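Local structure of OxyA protein (5HH3) at residues 271-281 with 327-338. The protein is a haem-dependent cytochrome P450 that probably carries out a phenolic coupling step, cyclising the peptide precursor of a glycopeptide antibiotic. Numbering follows the deposited sequence.
Sequences VPDWLDEVIRY and DRFDITRVRPEH
F329 and I331 pack from the loop against helix 274-282. The F329 ring sets CE1 against V278 CG2 (3.8 Å), while its CB sits over the centre of the Y281 ring in a CH-pi contact, since a flat ring offers CB its pi face. Further along, the branched I331 lays CG1 on W274 CB (3.6 Å), and L264 of helix 258-266 packs against W274. P336 presses its rigid ring on the start of the helix, CD meeting D273 CB (3.6 Å) and CG lying near the backbone N of E277. Beyond it, I279, whose side chain is about 5 Å from the haem, lays CG2 over one face of the H338 ring.

The polar side centres on E277. Its CG lies anti to the backbone N and the chain then bends at chi2 (70°), which turns the carboxylate toward the loop. R280, one helical turn on, and R333 of the loop each grip it side-on; arginine suits both places because NE and NH2 can serve both oxygens at once. Their NE atoms reach OE2 from opposite faces. R333 NE is 2.7 Å from E277 OE2, whereas D330 N gives OE1 a further bond on its anti side (2.9 Å). R280 also turns end-on to D327, with NH1 to OD1 (2.8 Å) and NH2 to the backbone O (2.8 Å). D327 has a second partner in R319.

This is the E-R-R triad of cytochromes P450: the ExxR pair of the K helix, E277 and R280, joined to an arginine of the meander. Five hydrogen bonds converge on one buried carboxylate; they probably keep it ionised and fix an irregular loop on the helix, and its negative charge should offset the two arginines.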
ATOM      1  N   VAL B 271     -16.132 -41.163   0.358  1.00 55.59           N
ATOM      2  CA  VAL B 271     -15.456 -39.895  -0.018  1.00 52.40           C
ATOM      3  C   VAL B 271     -14.378 -39.514   1.011  1.00 50.65           C
ATOM      4  O   VAL B 271     -14.416 -38.435   1.588  1.00 47.96           O
ATOM      5  CB  VAL B 271     -16.485 -38.737  -0.230  1.00 51.04           C
ATOM      6  CG1 VAL B 271     -17.289 -38.960  -1.504  1.00 51.57           C
ATOM      7  CG2 VAL B 271     -17.452 -38.595   0.949  1.00 51.38           C
ATOM      8  N   PRO B 272     -13.386 -40.398   1.229  1.00 52.33           N
ATOM      9  CA  PRO B 272     -12.378 -40.135   2.269  1.00 51.52           C
ATOM     10  C   PRO B 272     -11.608 -38.826   2.115  1.00 48.84           C
ATOM     11  O   PRO B 272     -11.226 -38.241   3.123  1.00 47.86           O
ATOM     12  CB  PRO B 272     -11.421 -41.323   2.135  1.00 53.13           C
ATOM     13  CG  PRO B 272     -11.546 -41.717   0.708  1.00 54.05           C
ATOM     14  CD  PRO B 272     -13.014 -41.574   0.422  1.00 54.55           C
ATOM     15  N   ASP B 273     -11.374 -38.372   0.882  1.00 48.13           N
ATOM     16  CA  ASP B 273     -10.617 -37.126   0.653  1.00 46.60           C
ATOM     17  C   ASP B 273     -11.500 -35.894   0.420  1.00 43.47           C
ATOM     18  O   ASP B 273     -11.030 -34.910  -0.139  1.00 42.29           O
ATOM     19  CB  ASP B 273      -9.623 -37.310  -0.514  1.00 47.56           C
ATOM     20  CG  ASP B 273      -8.602 -38.404  -0.242  1.00 50.66           C
ATOM     21  OD1 ASP B 273      -8.037 -38.426   0.873  1.00 50.78           O
ATOM     22  OD2 ASP B 273      -8.374 -39.247  -1.139  1.00 53.16           O
ATOM     23  N   TRP B 274     -12.755 -35.933   0.880  1.00 42.89           N
ATOM     24  CA  TRP B 274     -13.726 -34.854   0.616  1.00 40.85           C
ATOM     25  C   TRP B 274     -13.229 -33.450   1.009  1.00 38.57           C
ATOM     26  O   TRP B 274     -13.524 -32.472   0.318  1.00 37.59           O
ATOM     27  CB  TRP B 274     -15.064 -35.140   1.325  1.00 41.25           C
ATOM     28  CG  TRP B 274     -15.004 -35.042   2.822  1.00 40.20           C
ATOM     29  CD1 TRP B 274     -14.759 -36.056   3.710  1.00 41.48           C
ATOM     30  CD2 TRP B 274     -15.210 -33.875   3.604  1.00 38.39           C
ATOM     31  NE1 TRP B 274     -14.766 -35.582   4.988  1.00 40.44           N
ATOM     32  CE2 TRP B 274     -15.050 -34.246   4.959  1.00 38.77           C
ATOM     33  CE3 TRP B 274     -15.490 -32.541   3.296  1.00 36.99           C
ATOM     34  CZ2 TRP B 274     -15.168 -33.337   6.001  1.00 37.47           C
ATOM     35  CZ3 TRP B 274     -15.608 -31.636   4.341  1.00 36.21           C
ATOM     36  CH2 TRP B 274     -15.450 -32.042   5.675  1.00 36.49           C
ATOM     37  N   LEU B 275     -12.500 -33.355   2.124  1.00 37.17           N
ATOM     38  CA  LEU B 275     -12.066 -32.065   2.636  1.00 35.97           C
ATOM     39  C   LEU B 275     -11.009 -31.438   1.735  1.00 34.60           C
ATOM     40  O   LEU B 275     -11.045 -30.242   1.521  1.00 32.17           O
ATOM     41  CB  LEU B 275     -11.555 -32.156   4.071  1.00 35.53           C
ATOM     42  CG  LEU B 275     -11.039 -30.851   4.670  1.00 34.40           C
ATOM     43  CD1 LEU B 275     -12.085 -29.756   4.633  1.00 34.13           C
ATOM     44  CD2 LEU B 275     -10.547 -31.077   6.091  1.00 35.59           C
ATOM     45  N   ASP B 276     -10.091 -32.243   1.206  1.00 35.92           N
ATOM     46  CA  ASP B 276      -9.113 -31.728   0.235  1.00 36.03           C
ATOM     47  C   ASP B 276      -9.780 -31.102  -0.997  1.00 34.59           C
ATOM     48  O   ASP B 276      -9.282 -30.111  -1.490  1.00 31.66           O
ATOM     49  CB  ASP B 276      -8.145 -32.810  -0.216  1.00 39.18           C
ATOM     50  CG  ASP B 276      -7.192 -33.234   0.881  1.00 41.68           C
ATOM     51  OD1 ASP B 276      -6.769 -32.376   1.673  1.00 44.00           O
ATOM     52  OD2 ASP B 276      -6.867 -34.432   0.936  1.00 46.70           O
ATOM     53  N   GLU B 277     -10.891 -31.681  -1.476  1.00 34.68           N
ATOM     54  CA  GLU B 277     -11.648 -31.078  -2.588  1.00 34.63           C
ATOM     55  C   GLU B 277     -12.354 -29.772  -2.201  1.00 33.12           C
ATOM     56  O   GLU B 277     -12.365 -28.827  -2.975  1.00 33.40           O
ATOM     57  CB  GLU B 277     -12.652 -32.068  -3.176  1.00 36.20           C
ATOM     58  CG  GLU B 277     -13.537 -31.513  -4.285  1.00 36.47           C
ATOM     59  CD  GLU B 277     -12.817 -31.223  -5.585  1.00 37.14           C
ATOM     60  OE1 GLU B 277     -13.507 -30.766  -6.518  1.00 37.96           O
ATOM     61  OE2 GLU B 277     -11.578 -31.429  -5.713  1.00 36.63           O
ATOM     62  N   VAL B 278     -12.940 -29.715  -1.018  1.00 33.01           N
ATOM     63  CA  VAL B 278     -13.618 -28.503  -0.561  1.00 32.04           C
ATOM     64  C   VAL B 278     -12.603 -27.379  -0.441  1.00 31.18           C
ATOM     65  O   VAL B 278     -12.858 -26.263  -0.886  1.00 29.73           O
ATOM     66  CB  VAL B 278     -14.346 -28.708   0.784  1.00 32.93           C
ATOM     67  CG1 VAL B 278     -14.970 -27.401   1.285  1.00 32.69           C
ATOM     68  CG2 VAL B 278     -15.433 -29.752   0.643  1.00 34.58           C
ATOM     69  N   ILE B 279     -11.450 -27.688   0.160  1.00 30.80           N
ATOM     70  CA  ILE B 279     -10.360 -26.718   0.295  1.00 29.58           C
ATOM     71  C   ILE B 279      -9.815 -26.260  -1.073  1.00 27.77           C
ATOM     72  O   ILE B 279      -9.643 -25.058  -1.298  1.00 25.99           O
ATOM     73  CB  ILE B 279      -9.217 -27.265   1.186  1.00 29.75           C
ATOM     74  CG1 ILE B 279      -9.685 -27.337   2.644  1.00 31.09           C
ATOM     75  CG2 ILE B 279      -7.985 -26.384   1.048  1.00 29.21           C
ATOM     76  CD1 ILE B 279      -8.818 -28.164   3.575  1.00 32.01           C
ATOM     77  N   ARG B 280      -9.555 -27.202  -1.968  1.00 28.72           N
ATOM     78  CA  ARG B 280      -9.111 -26.873  -3.337  1.00 29.44           C
ATOM     79  C   ARG B 280     -10.067 -25.915  -4.047  1.00 29.38           C
ATOM     80  O   ARG B 280      -9.647 -24.905  -4.610  1.00 29.64           O
ATOM     81  CB  ARG B 280      -8.979 -28.127  -4.214  1.00 31.06           C
ATOM     82  CG  ARG B 280      -8.437 -27.843  -5.625  1.00 31.17           C
ATOM     83  CD  ARG B 280      -8.734 -28.965  -6.604  1.00 33.29           C
ATOM     84  NE  ARG B 280     -10.164 -29.077  -6.902  1.00 34.48           N
ATOM     85  CZ  ARG B 280     -10.834 -28.372  -7.815  1.00 35.06           C
ATOM     86  NH1 ARG B 280     -10.237 -27.453  -8.569  1.00 35.16           N
ATOM     87  NH2 ARG B 280     -12.133 -28.593  -7.982  1.00 36.45           N
ATOM     88  N   TYR B 281     -11.344 -26.265  -4.040  1.00 30.44           N
ATOM     89  CA  TYR B 281     -12.359 -25.500  -4.768  1.00 30.94           C
ATOM     90  C   TYR B 281     -12.535 -24.111  -4.176  1.00 29.78           C
ATOM     91  O   TYR B 281     -12.562 -23.144  -4.917  1.00 30.05           O
ATOM     92  CB  TYR B 281     -13.688 -26.244  -4.785  1.00 32.45           C
ATOM     93  CG  TYR B 281     -14.749 -25.597  -5.650  1.00 32.95           C
ATOM     94  CD1 TYR B 281     -14.664 -25.646  -7.033  1.00 33.72           C
ATOM     95  CD2 TYR B 281     -15.819 -24.926  -5.079  1.00 33.26           C
ATOM     96  CE1 TYR B 281     -15.639 -25.058  -7.839  1.00 35.24           C
ATOM     97  CE2 TYR B 281     -16.791 -24.335  -5.861  1.00 34.93           C
ATOM     98  CZ  TYR B 281     -16.699 -24.414  -7.239  1.00 35.40           C
ATOM     99  OH  TYR B 281     -17.661 -23.846  -8.000  1.00 37.84           O
ATOM    100  N   ASP B 327     -12.503 -29.105 -13.376  1.00 41.25           N
ATOM    101  CA  ASP B 327     -12.336 -28.161 -12.253  1.00 38.64           C
ATOM    102  C   ASP B 327     -13.558 -28.002 -11.331  1.00 38.28           C
ATOM    103  O   ASP B 327     -13.415 -27.505 -10.201  1.00 35.01           O
ATOM    104  CB  ASP B 327     -11.944 -26.785 -12.788  1.00 38.38           C
ATOM    105  CG  ASP B 327     -11.698 -25.784 -11.684  1.00 37.18           C
ATOM    106  OD1 ASP B 327     -10.753 -25.999 -10.880  1.00 35.63           O
ATOM    107  OD2 ASP B 327     -12.466 -24.796 -11.618  1.00 36.81           O
ATOM    108  N   ARG B 328     -14.743 -28.422 -11.789  1.00 39.83           N
ATOM    109  CA  ARG B 328     -15.971 -28.233 -11.016  1.00 40.97           C
ATOM    110  C   ARG B 328     -15.899 -28.986  -9.691  1.00 40.64           C
ATOM    111  O   ARG B 328     -15.205 -30.014  -9.576  1.00 41.32           O
ATOM    112  CB  ARG B 328     -17.210 -28.662 -11.807  1.00 44.68           C
ATOM    113  CG  ARG B 328     -17.538 -27.733 -12.968  1.00 45.66           C
ATOM    114  CD  ARG B 328     -18.696 -28.270 -13.795  1.00 49.53           C
ATOM    115  NE  ARG B 328     -18.798 -27.524 -15.057  1.00 51.30           N
ATOM    116  CZ  ARG B 328     -19.279 -27.998 -16.206  1.00 53.70           C
ATOM    117  NH1 ARG B 328     -19.725 -29.242 -16.313  1.00 55.55           N
ATOM    118  NH2 ARG B 328     -19.294 -27.208 -17.276  1.00 54.88           N
ATOM    119  N   PHE B 329     -16.574 -28.452  -8.679  1.00 39.40           N
ATOM    120  CA  PHE B 329     -16.602 -29.099  -7.355  1.00 39.66           C
ATOM    121  C   PHE B 329     -17.125 -30.530  -7.475  1.00 40.95           C
ATOM    122  O   PHE B 329     -18.206 -30.752  -7.985  1.00 41.53           O
ATOM    123  CB  PHE B 329     -17.472 -28.305  -6.377  1.00 38.81           C
ATOM    124  CG  PHE B 329     -17.565 -28.913  -5.024  1.00 38.87           C
ATOM    125  CD1 PHE B 329     -16.420 -29.191  -4.298  1.00 37.95           C
ATOM    126  CD2 PHE B 329     -18.809 -29.221  -4.467  1.00 39.82           C
ATOM    127  CE1 PHE B 329     -16.496 -29.754  -3.036  1.00 38.49           C
ATOM    128  CE2 PHE B 329     -18.895 -29.782  -3.202  1.00 40.08           C
ATOM    129  CZ  PHE B 329     -17.740 -30.061  -2.488  1.00 39.24           C
ATOM    130  N   ASP B 330     -16.322 -31.484  -7.024  1.00 41.44           N
ATOM    131  CA  ASP B 330     -16.647 -32.908  -7.136  1.00 43.21           C
ATOM    132  C   ASP B 330     -16.088 -33.595  -5.903  1.00 42.88           C
ATOM    133  O   ASP B 330     -14.904 -33.927  -5.832  1.00 41.46           O
ATOM    134  CB  ASP B 330     -16.069 -33.511  -8.412  1.00 44.25           C
ATOM    135  CG  ASP B 330     -16.292 -35.020  -8.513  1.00 46.94           C
ATOM    136  OD1 ASP B 330     -17.035 -35.610  -7.711  1.00 47.26           O
ATOM    137  OD2 ASP B 330     -15.692 -35.633  -9.408  1.00 50.36           O
ATOM    138  N   ILE B 331     -16.971 -33.807  -4.941  1.00 43.67           N
ATOM    139  CA  ILE B 331     -16.606 -34.337  -3.646  1.00 43.73           C
ATOM    140  C   ILE B 331     -16.026 -35.773  -3.683  1.00 44.98           C
ATOM    141  O   ILE B 331     -15.401 -36.197  -2.710  1.00 44.92           O
ATOM    142  CB  ILE B 331     -17.824 -34.237  -2.691  1.00 44.85           C
ATOM    143  CG1 ILE B 331     -17.377 -34.243  -1.232  1.00 44.38           C
ATOM    144  CG2 ILE B 331     -18.854 -35.325  -2.978  1.00 46.75           C
ATOM    145  CD1 ILE B 331     -18.396 -33.590  -0.324  1.00 45.05           C
ATOM    146  N   THR B 332     -16.227 -36.503  -4.786  1.00 46.53           N
ATOM    147  CA  THR B 332     -15.685 -37.867  -4.963  1.00 48.14           C
ATOM    148  C   THR B 332     -14.324 -37.910  -5.688  1.00 48.09           C
ATOM    149  O   THR B 332     -13.799 -38.996  -5.923  1.00 50.12           O
ATOM    150  CB  THR B 332     -16.646 -38.766  -5.782  1.00 49.88           C
ATOM    151  OG1 THR B 332     -16.650 -38.334  -7.146  1.00 49.48           O
ATOM    152  CG2 THR B 332     -18.087 -38.730  -5.236  1.00 50.69           C
ATOM    153  N   ARG B 333     -13.772 -36.761  -6.072  1.00 46.69           N
ATOM    154  CA  ARG B 333     -12.464 -36.716  -6.738  1.00 47.06           C
ATOM    155  C   ARG B 333     -11.407 -37.445  -5.894  1.00 48.13           C
ATOM    156  O   ARG B 333     -11.245 -37.165  -4.708  1.00 46.62           O
ATOM    157  CB  ARG B 333     -12.019 -35.273  -6.997  1.00 44.99           C
ATOM    158  CG  ARG B 333     -10.769 -35.131  -7.867  1.00 45.24           C
ATOM    159  CD  ARG B 333     -10.172 -33.720  -7.800  1.00 43.19           C
ATOM    160  NE  ARG B 333     -11.203 -32.730  -8.072  1.00 42.75           N
ATOM    161  CZ  ARG B 333     -11.736 -32.499  -9.272  1.00 43.81           C
ATOM    162  NH1 ARG B 333     -11.297 -33.125 -10.372  1.00 45.02           N
ATOM    163  NH2 ARG B 333     -12.714 -31.607  -9.378  1.00 43.66           N
ATOM    164  N   VAL B 334     -10.711 -38.385  -6.529  1.00 50.27           N
ATOM    165  CA  VAL B 334      -9.658 -39.163  -5.888  1.00 51.23           C
ATOM    166  C   VAL B 334      -8.414 -38.287  -5.696  1.00 50.23           C
ATOM    167  O   VAL B 334      -7.931 -37.674  -6.645  1.00 48.37           O
ATOM    168  CB  VAL B 334      -9.347 -40.428  -6.716  1.00 54.42           C
ATOM    169  CG1 VAL B 334      -8.089 -41.134  -6.216  1.00 55.76           C
ATOM    170  CG2 VAL B 334     -10.547 -41.369  -6.663  1.00 56.35           C
ATOM    171  N   ARG B 335      -7.938 -38.223  -4.451  1.00 50.48           N
ATOM    172  CA  ARG B 335      -6.743 -37.470  -4.058  1.00 50.50           C
ATOM    173  C   ARG B 335      -6.628 -36.066  -4.685  1.00 46.63           C
ATOM    174  O   ARG B 335      -5.708 -35.802  -5.464  1.00 45.42           O
ATOM    175  CB  ARG B 335      -5.473 -38.324  -4.290  1.00 53.69           C
ATOM    176  CG  ARG B 335      -5.350 -39.468  -3.286  1.00 57.54           C
ATOM    177  CD  ARG B 335      -4.073 -40.286  -3.471  1.00 61.44           C
ATOM    178  NE  ARG B 335      -4.057 -40.974  -4.770  1.00 64.08           N
ATOM    179  CZ  ARG B 335      -4.686 -42.118  -5.061  1.00 67.09           C
ATOM    180  NH1 ARG B 335      -5.396 -42.789  -4.150  1.00 69.12           N
ATOM    181  NH2 ARG B 335      -4.596 -42.607  -6.294  1.00 69.18           N
ATOM    182  N   PRO B 336      -7.566 -35.156  -4.343  1.00 44.02           N
ATOM    183  CA  PRO B 336      -7.488 -33.797  -4.886  1.00 42.89           C
ATOM    184  C   PRO B 336      -6.184 -33.089  -4.491  1.00 41.93           C
ATOM    185  O   PRO B 336      -5.743 -33.213  -3.350  1.00 41.16           O
ATOM    186  CB  PRO B 336      -8.698 -33.079  -4.249  1.00 42.09           C
ATOM    187  CG  PRO B 336      -9.569 -34.150  -3.689  1.00 42.49           C
ATOM    188  CD  PRO B 336      -8.667 -35.295  -3.368  1.00 44.30           C
ATOM    189  N   GLU B 337      -5.588 -32.364  -5.438  1.00 42.97           N
ATOM    190  CA  GLU B 337      -4.338 -31.640  -5.213  1.00 41.76           C
ATOM    191  C   GLU B 337      -4.581 -30.165  -5.049  1.00 38.00           C
ATOM    192  O   GLU B 337      -5.295 -29.547  -5.854  1.00 38.06           O
ATOM    193  CB  GLU B 337      -3.393 -31.836  -6.381  1.00 44.88           C
ATOM    194  CG  GLU B 337      -2.971 -33.279  -6.579  1.00 49.30           C
ATOM    195  CD  GLU B 337      -2.023 -33.440  -7.761  1.00 52.49           C
ATOM    196  OE1 GLU B 337      -0.989 -32.734  -7.807  1.00 54.31           O
ATOM    197  OE2 GLU B 337      -2.320 -34.278  -8.635  1.00 57.17           O
ATOM    198  N   HIS B 338      -3.985 -29.592  -4.011  1.00 33.67           N
ATOM    199  CA  HIS B 338      -4.002 -28.144  -3.841  1.00 31.25           C
ATOM    200  C   HIS B 338      -2.782 -27.643  -3.073  1.00 29.28           C
ATOM    201  O   HIS B 338      -2.053 -28.427  -2.444  1.00 27.74           O
ATOM    202  CB  HIS B 338      -5.280 -27.716  -3.125  1.00 31.09           C
ATOM    203  CG  HIS B 338      -5.390 -28.255  -1.734  1.00 31.09           C
ATOM    204  ND1 HIS B 338      -4.732 -27.699  -0.659  1.00 30.06           N
ATOM    205  CD2 HIS B 338      -6.075 -29.310  -1.244  1.00 31.15           C
ATOM    206  CE1 HIS B 338      -5.007 -28.389   0.430  1.00 29.60           C
ATOM    207  NE2 HIS B 338      -5.815 -29.366   0.101  1.00 30.23           N
TER
HETATM  208  O   HOH W   1      -5.797 -35.420  -1.599  1.00 50.92           O
HETATM  209  O   HOH W   2     -18.238 -26.401  -9.481  1.00 46.39           O